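Local structure of uncharacterized protein (Magnetospirillum magneticum AMB-1, 5MU5) at residues G259-L264 / R356-F361; A298-C303 / R308-N313; D318-L323 / R331-V336; N325-Y330 / S652-F657. The protein is a Maf-type glycosyltransferase involved in bacterial flagella formation, where it probably transfers sugars onto flagellin. All coordinates share one frame; numbering follows the deposited sequence.

Contact 1: residues G259-L264 / R356-F361; sequences GRYSIL and RVRDLF
Arg358 reaches across to Gly259, Arg260 and Tyr261 and makes nearly all of this small contact by van der Waals packing. The carbonyl oxygen Arg260 O lies over one face of its guanidinium, 3.6 Å from Arg358 CD and 3.7 Å from Arg358 NE. The guanidinium also runs close to the tyrosine ring: their planes are only 22° apart, and Arg358 NH1 comes within 4.0 Å of Tyr261 CD2 from an oblique direction. Arginine suits the place because its long chain packs against Arg260 O while the guanidinium still donates elsewhere; bends at chi2 and chi3 turn that end toward Tyr261. The polar work is done outside the two segments: Arg358 NH1 hydrogen-bonds to Asn255 O and, weakly, to Tyr366 OH. A leucine here would probably leave Asn255 O without this donor and remove the guanidinium packing next to Tyr261 CD2 and Arg260 O. Gly259, with a positive phi of 61°, suits the loop beside Arg358 NH2, which a CB would approach closely. Strand 262-263 lies between strands 363-367 and 530-531 in the sheet, while the helically wound residues 356-360 lie in the loop joining strands 346-350 and 363-367, with Leu360 resting against helix 327-340.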
loop_
_atom_site.group_PDB
_atom_site.type_symbol
_atom_site.label_atom_id
_atom_site.label_comp_id
_atom_site.label_asym_id
_atom_site.label_seq_id
_atom_site.Cartn_x
_atom_site.Cartn_y
_atom_site.Cartn_z
ATOM N N GLY A 259 19.136 8.954 26.117
ATOM C CA GLY A 259 20.083 7.849 26.082
ATOM C C GLY A 259 20.847 7.552 24.815
ATOM O O GLY A 259 20.674 8.175 23.753
ATOM N N ARG A 260 21.709 6.562 24.954
ATOM C CA ARG A 260 22.520 6.130 23.855
ATOM C C ARG A 260 21.675 5.316 22.871
ATOM O O ARG A 260 20.867 4.470 23.249
ATOM C CB ARG A 260 23.718 5.298 24.340
ATOM C CG ARG A 260 24.805 6.086 25.064
ATOM C CD ARG A 260 26.114 5.296 25.152
ATOM N NE ARG A 260 25.984 4.074 25.955
ATOM C CZ ARG A 260 26.110 4.006 27.283
ATOM N NH1 ARG A 260 26.374 5.093 28.008
ATOM N NH2 ARG A 260 25.967 2.837 27.898
ATOM N N TYR A 261 21.838 5.643 21.604
ATOM C CA TYR A 261 21.381 4.805 20.538
ATOM C C TYR A 261 22.119 5.313 19.334
ATOM O O TYR A 261 22.694 6.398 19.372
ATOM C CB TYR A 261 19.865 4.878 20.334
ATOM C CG TYR A 261 19.376 6.218 19.879
ATOM C CD1 TYR A 261 19.354 6.551 18.533
ATOM C CD2 TYR A 261 18.916 7.150 20.798
ATOM C CE1 TYR A 261 18.888 7.783 18.114
ATOM C CE2 TYR A 261 18.434 8.391 20.389
ATOM C CZ TYR A 261 18.432 8.701 19.046
ATOM O OH TYR A 261 17.978 9.929 18.631
ATOM N N SER A 262 22.108 4.516 18.281
ATOM C CA SER A 262 22.681 4.898 17.014
ATOM C C SER A 262 21.657 4.677 15.902
ATOM O O SER A 262 20.594 4.105 16.132
ATOM C CB SER A 262 23.937 4.101 16.745
ATOM O OG SER A 262 24.914 4.327 17.738
ATOM N N ILE A 263 21.993 5.165 14.715
ATOM C CA ILE A 263 21.118 5.168 13.568
ATOM C C ILE A 263 21.791 4.423 12.444
ATOM O O ILE A 263 22.959 4.676 12.152
ATOM C CB ILE A 263 20.887 6.597 13.054
ATOM C CG1 ILE A 263 20.323 7.491 14.155
ATOM C CG2 ILE A 263 19.912 6.572 11.890
ATOM C CD1 ILE A 263 19.039 6.957 14.761
ATOM N N LEU A 264 21.054 3.526 11.803
ATOM C CA LEU A 264 21.572 2.750 10.686
ATOM C C LEU A 264 21.782 3.598 9.426
ATOM O O LEU A 264 20.974 4.454 9.090
ATOM C CB LEU A 264 20.636 1.596 10.392
ATOM C CG LEU A 264 21.109 0.593 9.340
ATOM C CD1 LEU A 264 20.514 -0.789 9.588
ATOM C CD2 LEU A 264 20.741 1.058 7.937
ATOM N N ARG A 356 10.901 -0.094 25.647
ATOM C CA ARG A 356 11.515 -0.961 26.672
ATOM C C ARG A 356 12.487 -1.984 26.100
ATOM O O ARG A 356 13.192 -2.655 26.846
ATOM C CB ARG A 356 10.433 -1.708 27.462
ATOM C CG ARG A 356 9.529 -0.793 28.266
ATOM C CD ARG A 356 8.344 -1.552 28.802
ATOM N NE ARG A 356 7.406 -1.890 27.742
ATOM C CZ ARG A 356 6.217 -2.460 27.936
ATOM N NH1 ARG A 356 5.810 -2.792 29.151
ATOM N NH2 ARG A 356 5.430 -2.705 26.915
ATOM N N VAL A 357 12.503 -2.125 24.780
ATOM C CA VAL A 357 13.416 -3.061 24.131
ATOM C C VAL A 357 14.861 -2.658 24.394
ATOM O O VAL A 357 15.724 -3.513 24.519
ATOM C CB VAL A 357 13.158 -3.140 22.606
ATOM C CG1 VAL A 357 14.200 -3.993 21.919
ATOM C CG2 VAL A 357 11.782 -3.725 22.330
ATOM N N ARG A 358 15.099 -1.353 24.489
ATOM C CA ARG A 358 16.425 -0.806 24.724
ATOM C C ARG A 358 17.078 -1.398 25.966
ATOM O O ARG A 358 18.237 -1.829 25.907
ATOM C CB ARG A 358 16.375 0.723 24.833
ATOM C CG ARG A 358 17.766 1.345 24.886
ATOM C CD ARG A 358 17.887 2.533 23.952
ATOM N NE ARG A 358 17.501 3.787 24.586
ATOM C CZ ARG A 358 16.865 4.784 23.976
ATOM N NH1 ARG A 358 16.476 4.668 22.706
ATOM N NH2 ARG A 358 16.575 5.889 24.660
ATOM N N ASP A 359 16.319 -1.435 27.065
ATOM C CA ASP A 359 16.775 -1.977 28.356
ATOM C C ASP A 359 17.361 -3.387 28.278
ATOM O O ASP A 359 18.226 -3.731 29.053
ATOM C CB ASP A 359 15.622 -2.058 29.361
ATOM C CG ASP A 359 14.899 -0.734 29.573
ATOM O OD1 ASP A 359 15.485 0.340 29.315
ATOM O OD2 ASP A 359 13.725 -0.786 30.013
ATOM N N LEU A 360 16.893 -4.207 27.349
ATOM C CA LEU A 360 17.357 -5.589 27.264
ATOM C C LEU A 360 18.717 -5.719 26.618
ATOM O O LEU A 360 19.301 -6.803 26.617
ATOM C CB LEU A 360 16.365 -6.424 26.454
ATOM C CG LEU A 360 14.901 -6.308 26.875
ATOM C CD1 LEU A 360 14.020 -7.059 25.886
ATOM C CD2 LEU A 360 14.714 -6.813 28.297
ATOM N N PHE A 361 19.209 -4.631 26.040
ATOM C CA PHE A 361 20.440 -4.681 25.270
ATOM C C PHE A 361 21.442 -3.638 25.681
ATOM O O PHE A 361 21.102 -2.490 25.882
ATOM C CB PHE A 361 20.159 -4.463 23.787
ATOM C CG PHE A 361 19.457 -5.596 23.150
ATOM C CD1 PHE A 361 18.074 -5.654 23.161
ATOM C CD2 PHE A 361 20.171 -6.610 22.544
ATOM C CE1 PHE A 361 17.411 -6.708 22.586
ATOM C CE2 PHE A 361 19.513 -7.667 21.961
ATOM C CZ PHE A 361 18.132 -7.717 21.983
#

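Contact 2: residues A298-C303 / R308-N313; sequences AVIISC and RVLLAN
Leu310 packs helix 307-312 onto Ile300 and Ser302 of strand 299-303, the first half of a beta-alpha-beta unit that is completed by strand 319-322. One methyl does the touching. Leu310 CD1 lies 4.0 Å from Ile300 CG2 and 3.6 Å from Ser302 OG, so it is lodged between two strand residues whose side chains leave the same face of the sheet. Branched isoleucine suits the strand and gives the helix a greasy surface; small serine leaves room for the leucine tip. Standing anti to the backbone N (chi1 178°), the serine OG is put beside the Leu310 methyl while it hydrogen-bonds to Gln320 OE1 on the next strand, which satisfies this buried group. Just past the helix, Asn313 turns its side chain back: Asn313 ND2 donates to Val309 O over 2.6 Å, almost straight at 171°, with the oxygen lying in the amide plane. An asparagine is short enough to do this, adding to the two weak bonds of Asn313 N. Ile301 and Cys303 face the other way, toward helix 393-404, so strand 299-303 is packed on both faces, as in a three-layer alpha/beta sandwich; strands 275-278 and 319-322 flank it in the sheet.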
loop_
_atom_site.group_PDB
_atom_site.type_symbol
_atom_site.label_atom_id
_atom_site.label_comp_id
_atom_site.label_asym_id
_atom_site.label_seq_id
_atom_site.Cartn_x
_atom_site.Cartn_y
_atom_site.Cartn_z
ATOM N N ALA A 298 31.638 -15.798 10.836
ATOM C CA ALA A 298 30.489 -15.264 10.118
ATOM C C ALA A 298 29.697 -14.356 11.036
ATOM O O ALA A 298 29.683 -14.550 12.247
ATOM C CB ALA A 298 29.604 -16.383 9.608
ATOM N N VAL A 299 29.003 -13.379 10.464
ATOM C CA VAL A 299 28.188 -12.494 11.281
ATOM C C VAL A 299 26.834 -13.156 11.443
ATOM O O VAL A 299 26.254 -13.557 10.453
ATOM C CB VAL A 299 28.084 -11.113 10.623
ATOM C CG1 VAL A 299 27.039 -10.245 11.317
ATOM C CG2 VAL A 299 29.468 -10.472 10.645
ATOM N N ILE A 300 26.360 -13.310 12.681
ATOM C CA ILE A 300 25.064 -13.933 12.935
ATOM C C ILE A 300 24.001 -12.856 13.117
ATOM O O ILE A 300 24.086 -12.047 14.038
ATOM C CB ILE A 300 25.058 -14.793 14.202
ATOM C CG1 ILE A 300 26.199 -15.808 14.211
ATOM C CG2 ILE A 300 23.714 -15.492 14.357
ATOM C CD1 ILE A 300 26.260 -16.726 13.016
ATOM N N ILE A 301 23.026 -12.838 12.216
ATOM C CA ILE A 301 21.900 -11.933 12.307
ATOM C C ILE A 301 20.692 -12.777 12.710
ATOM O O ILE A 301 20.231 -13.647 11.956
ATOM C CB ILE A 301 21.668 -11.189 10.987
ATOM C CG1 ILE A 301 22.861 -10.282 10.724
ATOM C CG2 ILE A 301 20.388 -10.366 11.047
ATOM C CD1 ILE A 301 22.713 -9.377 9.535
ATOM N N SER A 302 20.215 -12.540 13.926
ATOM C CA SER A 302 19.105 -13.265 14.493
ATOM C C SER A 302 17.862 -12.460 14.244
ATOM O O SER A 302 17.799 -11.302 14.607
ATOM C CB SER A 302 19.301 -13.450 16.004
ATOM O OG SER A 302 18.190 -14.133 16.578
ATOM N N CYS A 303 16.867 -13.087 13.634
ATOM C CA CYS A 303 15.626 -12.401 13.300
ATOM C C CYS A 303 14.524 -12.753 14.290
ATOM O O CYS A 303 14.077 -13.900 14.350
ATOM C CB CYS A 303 15.236 -12.754 11.868
ATOM S SG CYS A 303 16.478 -12.145 10.694
ATOM N N ARG A 308 16.069 -17.473 20.430
ATOM C CA ARG A 308 15.870 -18.550 21.393
ATOM C C ARG A 308 16.684 -19.799 21.053
ATOM O O ARG A 308 17.407 -20.312 21.901
ATOM C CB ARG A 308 14.377 -18.892 21.506
ATOM C CG ARG A 308 14.078 -19.958 22.523
ATOM C CD ARG A 308 12.578 -20.155 22.738
ATOM N NE ARG A 308 11.942 -19.095 23.539
ATOM C CZ ARG A 308 12.103 -18.923 24.857
ATOM N NH1 ARG A 308 12.912 -19.719 25.563
ATOM N NH2 ARG A 308 11.465 -17.935 25.472
ATOM N N VAL A 309 16.591 -20.269 19.812
ATOM C CA VAL A 309 17.284 -21.492 19.402
ATOM C C VAL A 309 18.804 -21.280 19.281
ATOM O O VAL A 309 19.599 -22.163 19.602
ATOM C CB VAL A 309 16.681 -22.114 18.109
ATOM C CG1 VAL A 309 16.857 -21.217 16.884
ATOM C CG2 VAL A 309 17.301 -23.492 17.858
ATOM N N LEU A 310 19.212 -20.103 18.839
ATOM C CA LEU A 310 20.626 -19.796 18.774
ATOM C C LEU A 310 21.198 -19.797 20.186
ATOM O O LEU A 310 22.164 -20.526 20.468
ATOM C CB LEU A 310 20.871 -18.453 18.083
ATOM C CG LEU A 310 20.385 -18.411 16.640
ATOM C CD1 LEU A 310 20.388 -17.002 16.102
ATOM C CD2 LEU A 310 21.233 -19.306 15.761
ATOM N N LEU A 311 20.588 -19.021 21.080
ATOM C CA LEU A 311 21.120 -18.900 22.436
ATOM C C LEU A 311 21.080 -20.215 23.219
ATOM O O LEU A 311 22.043 -20.541 23.890
ATOM C CB LEU A 311 20.411 -17.789 23.210
ATOM C CG LEU A 311 20.647 -16.383 22.667
ATOM C CD1 LEU A 311 19.661 -15.400 23.288
ATOM C CD2 LEU A 311 22.083 -15.924 22.897
ATOM N N ALA A 312 19.992 -20.971 23.124
ATOM C CA ALA A 312 19.916 -22.271 23.801
ATOM C C ALA A 312 21.039 -23.216 23.350
ATOM O O ALA A 312 21.448 -24.073 24.101
ATOM C CB ALA A 312 18.556 -22.919 23.570
ATOM N N ASN A 313 21.544 -23.047 22.127
ATOM C CA ASN A 313 22.655 -23.872 21.608
ATOM C C ASN A 313 24.039 -23.239 21.734
ATOM O O ASN A 313 25.003 -23.727 21.141
ATOM C CB ASN A 313 22.389 -24.209 20.136
ATOM C CG ASN A 313 21.242 -25.185 19.963
ATOM O OD1 ASN A 313 21.427 -26.386 20.073
ATOM N ND2 ASN A 313 20.064 -24.672 19.661
#

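Contact 3: residues D318-L323 / R331-V336; sequences DFQMLL and RALAAV
The Gln320 amide, which meets Leu333 across this contact, is held at both ends: NE2 donates to Gly304 O, and OE1 is bonded to Ser302 OG of the neighbouring strand. Together these bonds fix the rotation of the amide and satisfy its polar atoms in a buried place, which is why a glutamine can sit beneath a helix. The held amide offers a flat surface. Leu333 CD2 stands above its plane, 3.8 Å from Gln320 NE2, a van der Waals contact over the amide face, with an N-H of that nitrogen already used by Gly304 O. The bend at chi2 of Gln320 (68°) brings the amide under that methyl. The other branch, Leu333 CD1, meets Leu322 CD2 at 3.8 Å, the two leucines passing alongside in opposite directions. Forked leucine is well chosen, since one methyl goes to each strand neighbour; its chi1 of -94° lies off the usual staggered position. Gln320 and Leu322 thus seat helix 327-340 on strand 319-322 within the beta-alpha-beta unit that continues to strand 346-350. Phe342 closes over Leu333 and Gln320, and Met321 points to helix 393-404 on the other side of the sheet.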
loop_
_atom_site.group_PDB
_atom_site.type_symbol
_atom_site.label_atom_id
_atom_site.label_comp_id
_atom_site.label_asym_id
_atom_site.label_seq_id
_atom_site.Cartn_x
_atom_site.Cartn_y
_atom_site.Cartn_z
ATOM N N ASP A 318 25.296 -11.622 16.611
ATOM C CA ASP A 318 26.013 -10.364 16.554
ATOM C C ASP A 318 24.971 -9.262 16.510
ATOM O O ASP A 318 25.103 -8.222 17.160
ATOM C CB ASP A 318 26.907 -10.351 15.332
ATOM C CG ASP A 318 28.033 -11.416 15.418
ATOM O OD1 ASP A 318 28.961 -11.207 16.232
ATOM O OD2 ASP A 318 28.001 -12.435 14.667
ATOM N N PHE A 319 23.904 -9.509 15.757
ATOM C CA PHE A 319 22.786 -8.580 15.686
ATOM C C PHE A 319 21.493 -9.293 15.955
ATOM O O PHE A 319 21.326 -10.436 15.539
ATOM C CB PHE A 319 22.737 -7.874 14.336
ATOM C CG PHE A 319 23.952 -7.048 14.067
ATOM C CD1 PHE A 319 24.172 -5.881 14.783
ATOM C CD2 PHE A 319 24.893 -7.445 13.132
ATOM C CE1 PHE A 319 25.298 -5.106 14.561
ATOM C CE2 PHE A 319 26.022 -6.681 12.904
ATOM C CZ PHE A 319 26.226 -5.511 13.632
ATOM N N GLN A 320 20.612 -8.624 16.690
ATOM C CA GLN A 320 19.260 -9.100 16.936
ATOM C C GLN A 320 18.304 -8.110 16.258
ATOM O O GLN A 320 18.364 -6.897 16.496
ATOM C CB GLN A 320 18.980 -9.208 18.444
ATOM C CG GLN A 320 17.525 -9.489 18.819
ATOM C CD GLN A 320 17.073 -10.882 18.413
ATOM O OE1 GLN A 320 17.844 -11.842 18.470
ATOM N NE2 GLN A 320 15.817 -11.000 18.012
ATOM N N MET A 321 17.425 -8.638 15.406
ATOM C CA MET A 321 16.521 -7.790 14.633
ATOM C C MET A 321 15.132 -7.783 15.236
ATOM O O MET A 321 14.632 -8.830 15.713
ATOM C CB MET A 321 16.413 -8.263 13.197
ATOM C CG MET A 321 17.728 -8.518 12.502
ATOM S SD MET A 321 18.750 -7.072 12.247
ATOM C CE MET A 321 17.559 -5.994 11.427
ATOM N N LEU A 322 14.519 -6.601 15.226
ATOM C CA LEU A 322 13.144 -6.456 15.648
ATOM C C LEU A 322 12.443 -5.481 14.714
ATOM O O LEU A 322 12.928 -4.362 14.515
ATOM C CB LEU A 322 13.065 -5.957 17.078
ATOM C CG LEU A 322 11.676 -5.986 17.696
ATOM C CD1 LEU A 322 11.136 -7.412 17.790
ATOM C CD2 LEU A 322 11.696 -5.319 19.072
ATOM N N LEU A 323 11.301 -5.905 14.168
ATOM C CA LEU A 323 10.495 -5.078 13.260
ATOM C C LEU A 323 9.261 -4.521 13.961
ATOM O O LEU A 323 9.006 -3.333 13.905
ATOM C CB LEU A 323 10.045 -5.906 12.056
ATOM C CG LEU A 323 9.081 -5.264 11.034
ATOM C CD1 LEU A 323 9.742 -4.086 10.350
ATOM C CD2 LEU A 323 8.627 -6.282 9.995
ATOM N N ARG A 331 7.653 -8.502 25.080
ATOM C CA ARG A 331 7.566 -9.498 26.147
ATOM C C ARG A 331 8.216 -10.803 25.704
ATOM O O ARG A 331 8.851 -11.459 26.502
ATOM C CB ARG A 331 6.135 -9.709 26.669
ATOM C CG ARG A 331 5.647 -8.604 27.605
ATOM C CD ARG A 331 4.261 -8.916 28.169
ATOM N NE ARG A 331 3.225 -8.947 27.126
ATOM C CZ ARG A 331 2.385 -7.948 26.830
ATOM N NH1 ARG A 331 2.410 -6.790 27.501
ATOM N NH2 ARG A 331 1.501 -8.103 25.844
ATOM N N ALA A 332 8.089 -11.151 24.432
ATOM C CA ALA A 332 8.750 -12.357 23.897
ATOM C C ALA A 332 10.284 -12.220 23.985
ATOM O O ALA A 332 10.970 -13.101 24.497
ATOM C CB ALA A 332 8.300 -12.622 22.462
ATOM N N LEU A 333 10.807 -11.092 23.520
ATOM C CA LEU A 333 12.232 -10.822 23.627
ATOM C C LEU A 333 12.719 -10.830 25.053
ATOM O O LEU A 333 13.781 -11.371 25.332
ATOM C CB LEU A 333 12.588 -9.470 23.025
ATOM C CG LEU A 333 13.049 -9.461 21.582
ATOM C CD1 LEU A 333 13.387 -8.016 21.229
ATOM C CD2 LEU A 333 14.262 -10.362 21.389
ATOM N N ALA A 334 11.965 -10.197 25.944
ATOM C CA ALA A 334 12.346 -10.138 27.359
ATOM C C ALA A 334 12.458 -11.523 27.991
ATOM O O ALA A 334 13.359 -11.767 28.780
ATOM C CB ALA A 334 11.354 -9.284 28.150
ATOM N N ALA A 335 11.527 -12.419 27.661
ATOM C CA ALA A 335 11.550 -13.811 28.167
ATOM C C ALA A 335 12.835 -14.544 27.742
ATOM O O ALA A 335 13.420 -15.300 28.512
ATOM C CB ALA A 335 10.316 -14.571 27.676
ATOM N N VAL A 336 13.277 -14.304 26.513
ATOM C CA VAL A 336 14.518 -14.903 26.015
ATOM C C VAL A 336 15.731 -14.317 26.751
ATOM O O VAL A 336 16.640 -15.050 27.108
ATOM C CB VAL A 336 14.680 -14.706 24.500
ATOM C CG1 VAL A 336 15.984 -15.312 24.038
ATOM C CG2 VAL A 336 13.508 -15.316 23.733
#

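Contact 4: residues N325-Y330 / S652-F657; sequences NGAAPY and SDEELF
Ala327, Asp653 and Glu654 account for most of the buried surface where two helix starts meet. Asp653 OD2 accepts a hydrogen bond from Ala327 N at 3.1 Å. The bond is bent (137°), and the donor approaches from above the carboxylate, 42° out of its plane. With chi1 near 64°, CG of Asp653 lies between the backbone N and the carbonyl carbon; this swings the carboxylate across to the other helix and sets Asp653 OD1 3.4 Å from Ala327 CB. The N-cap position of that helix is Gly326, which has no side chain to do the capping; at its backbone angles a side chain would collide with the preceding carbonyl oxygen, so glycine is needed. The positive helix end would tend to stabilise the negative charge of Asp653. Glu654, extended beyond CG, lays its carboxylate over the small alanine, Glu654 CD being 3.6 Å from Ala327 CB, and forms a salt bridge with Arg331. An alanine in place of Asp653 would probably leave Ala327 N without its acceptor and open a gap beside the Ala327 methyl. Two helix N-termini thus meet between the MptE-like region and the C-terminal helical bundle: Ser652 is the N-cap of its own helix, its OG accepting weak bonds from Glu654 N and Glu655 N, while Asp653, in that helix's first turn, accepts from the first turn of the other.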
loop_
_atom_site.group_PDB
_atom_site.type_symbol
_atom_site.label_atom_id
_atom_site.label_comp_id
_atom_site.label_asym_id
_atom_site.label_seq_id
_atom_site.Cartn_x
_atom_site.Cartn_y
_atom_site.Cartn_z
ATOM N N ASN A 325 6.235 -3.211 16.331
ATOM C CA ASN A 325 5.910 -2.360 17.453
ATOM C C ASN A 325 5.094 -3.203 18.449
ATOM O O ASN A 325 4.594 -4.255 18.104
ATOM C CB ASN A 325 5.063 -1.168 16.957
ATOM C CG ASN A 325 4.315 -0.471 18.088
ATOM O OD1 ASN A 325 3.123 -0.750 18.319
ATOM N ND2 ASN A 325 5.021 0.394 18.834
ATOM N N GLY A 326 4.948 -2.749 19.682
ATOM C CA GLY A 326 4.033 -3.431 20.595
ATOM C C GLY A 326 4.640 -4.167 21.766
ATOM O O GLY A 326 5.782 -4.619 21.733
ATOM N N ALA A 327 3.833 -4.316 22.797
ATOM C CA ALA A 327 4.281 -4.922 24.026
ATOM C C ALA A 327 4.541 -6.420 23.871
ATOM O O ALA A 327 5.456 -6.955 24.507
ATOM C CB ALA A 327 3.271 -4.653 25.127
ATOM N N ALA A 328 3.764 -7.089 23.020
ATOM C CA ALA A 328 3.895 -8.543 22.848
ATOM C C ALA A 328 5.273 -8.968 22.285
ATOM O O ALA A 328 5.919 -9.836 22.873
ATOM C CB ALA A 328 2.734 -9.124 22.027
ATOM N N PRO A 329 5.715 -8.374 21.144
ATOM C CA PRO A 329 7.079 -8.631 20.688
ATOM C C PRO A 329 8.127 -8.327 21.768
ATOM O O PRO A 329 9.099 -9.084 21.926
ATOM C CB PRO A 329 7.248 -7.683 19.514
ATOM C CG PRO A 329 5.872 -7.427 19.022
ATOM C CD PRO A 329 4.998 -7.455 20.238
ATOM N N TYR A 330 7.935 -7.248 22.519
ATOM C CA TYR A 330 8.851 -6.958 23.607
ATOM C C TYR A 330 8.845 -8.070 24.665
ATOM O O TYR A 330 9.915 -8.507 25.114
ATOM C CB TYR A 330 8.538 -5.605 24.267
ATOM C CG TYR A 330 9.120 -5.480 25.659
ATOM C CD1 TYR A 330 10.488 -5.280 25.844
ATOM C CD2 TYR A 330 8.312 -5.576 26.786
ATOM C CE1 TYR A 330 11.032 -5.167 27.116
ATOM C CE2 TYR A 330 8.852 -5.482 28.071
ATOM C CZ TYR A 330 10.213 -5.275 28.222
ATOM O OH TYR A 330 10.775 -5.159 29.470
ATOM N N SER A 652 3.365 2.865 28.643
ATOM C CA SER A 652 3.490 1.880 27.565
ATOM C C SER A 652 2.390 2.049 26.517
ATOM O O SER A 652 1.413 2.778 26.723
ATOM C CB SER A 652 3.412 0.457 28.114
ATOM O OG SER A 652 2.060 0.073 28.308
ATOM N N ASP A 653 2.551 1.341 25.407
ATOM C CA ASP A 653 1.568 1.346 24.323
ATOM C C ASP A 653 0.196 0.896 24.803
ATOM O O ASP A 653 -0.827 1.382 24.302
ATOM C CB ASP A 653 1.995 0.394 23.193
ATOM C CG ASP A 653 2.054 -1.088 23.635
ATOM O OD1 ASP A 653 2.376 -1.352 24.825
ATOM O OD2 ASP A 653 1.777 -1.982 22.796
ATOM N N GLU A 654 0.187 -0.055 25.748
ATOM C CA GLU A 654 -1.057 -0.638 26.246
ATOM C C GLU A 654 -1.787 0.334 27.142
ATOM O O GLU A 654 -2.998 0.292 27.207
ATOM C CB GLU A 654 -0.828 -1.999 26.934
ATOM C CG GLU A 654 -0.439 -3.096 25.932
ATOM C CD GLU A 654 -0.059 -4.442 26.568
ATOM O OE1 GLU A 654 0.480 -4.470 27.692
ATOM O OE2 GLU A 654 -0.287 -5.490 25.922
ATOM N N GLU A 655 -1.066 1.228 27.808
ATOM C CA GLU A 655 -1.725 2.254 28.608
ATOM C C GLU A 655 -2.442 3.220 27.658
ATOM O O GLU A 655 -3.634 3.526 27.836
ATOM C CB GLU A 655 -0.726 3.014 29.478
ATOM C CG GLU A 655 -1.384 4.012 30.428
ATOM C CD GLU A 655 -0.428 5.081 30.948
ATOM O OE1 GLU A 655 0.721 4.739 31.314
ATOM O OE2 GLU A 655 -0.825 6.271 30.992
ATOM N N LEU A 656 -1.715 3.690 26.649
ATOM C CA LEU A 656 -2.261 4.618 25.656
ATOM C C LEU A 656 -3.503 4.056 24.963
ATOM O O LEU A 656 -4.536 4.753 24.850
ATOM C CB LEU A 656 -1.206 4.949 24.608
ATOM C CG LEU A 656 -1.669 5.728 23.384
ATOM C CD1 LEU A 656 -2.394 7.012 23.764
ATOM C CD2 LEU A 656 -0.443 6.048 22.554
ATOM N N PHE A 657 -3.382 2.804 24.514
ATOM C CA PHE A 657 -4.454 2.103 23.811
ATOM C C PHE A 657 -5.669 1.909 24.709
ATOM O O PHE A 657 -6.792 2.098 24.262
ATOM C CB PHE A 657 -3.987 0.747 23.228
ATOM C CG PHE A 657 -4.985 0.128 22.288
ATOM C CD1 PHE A 657 -5.168 0.652 21.005
ATOM C CD2 PHE A 657 -5.771 -0.957 22.683
ATOM C CE1 PHE A 657 -6.108 0.109 20.134
ATOM C CE2 PHE A 657 -6.698 -1.518 21.810
ATOM C CZ PHE A 657 -6.869 -0.980 20.535
#

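In the fold
From the N terminus, residues 259-264 come first, and their partner 356-361 returns only after contacts 2 and 3 have closed, so both are nested within contact 1. Contact 2 closes after a four-residue link and contact 3 after seven; they stand in series as successive beta-alpha steps of one sheet, their strands adjacent and their centres about 11 Å apart. Contact 4 starts inside the loop of contact 3 and ends more than three hundred residues later, crossing contacts 1 and 3. It shares helix 327-340 with contact 3, bringing the helical bundle to the MptE-like region. From contact 1, Val357 packs on the strand of contact 3 and Leu360 on its helix.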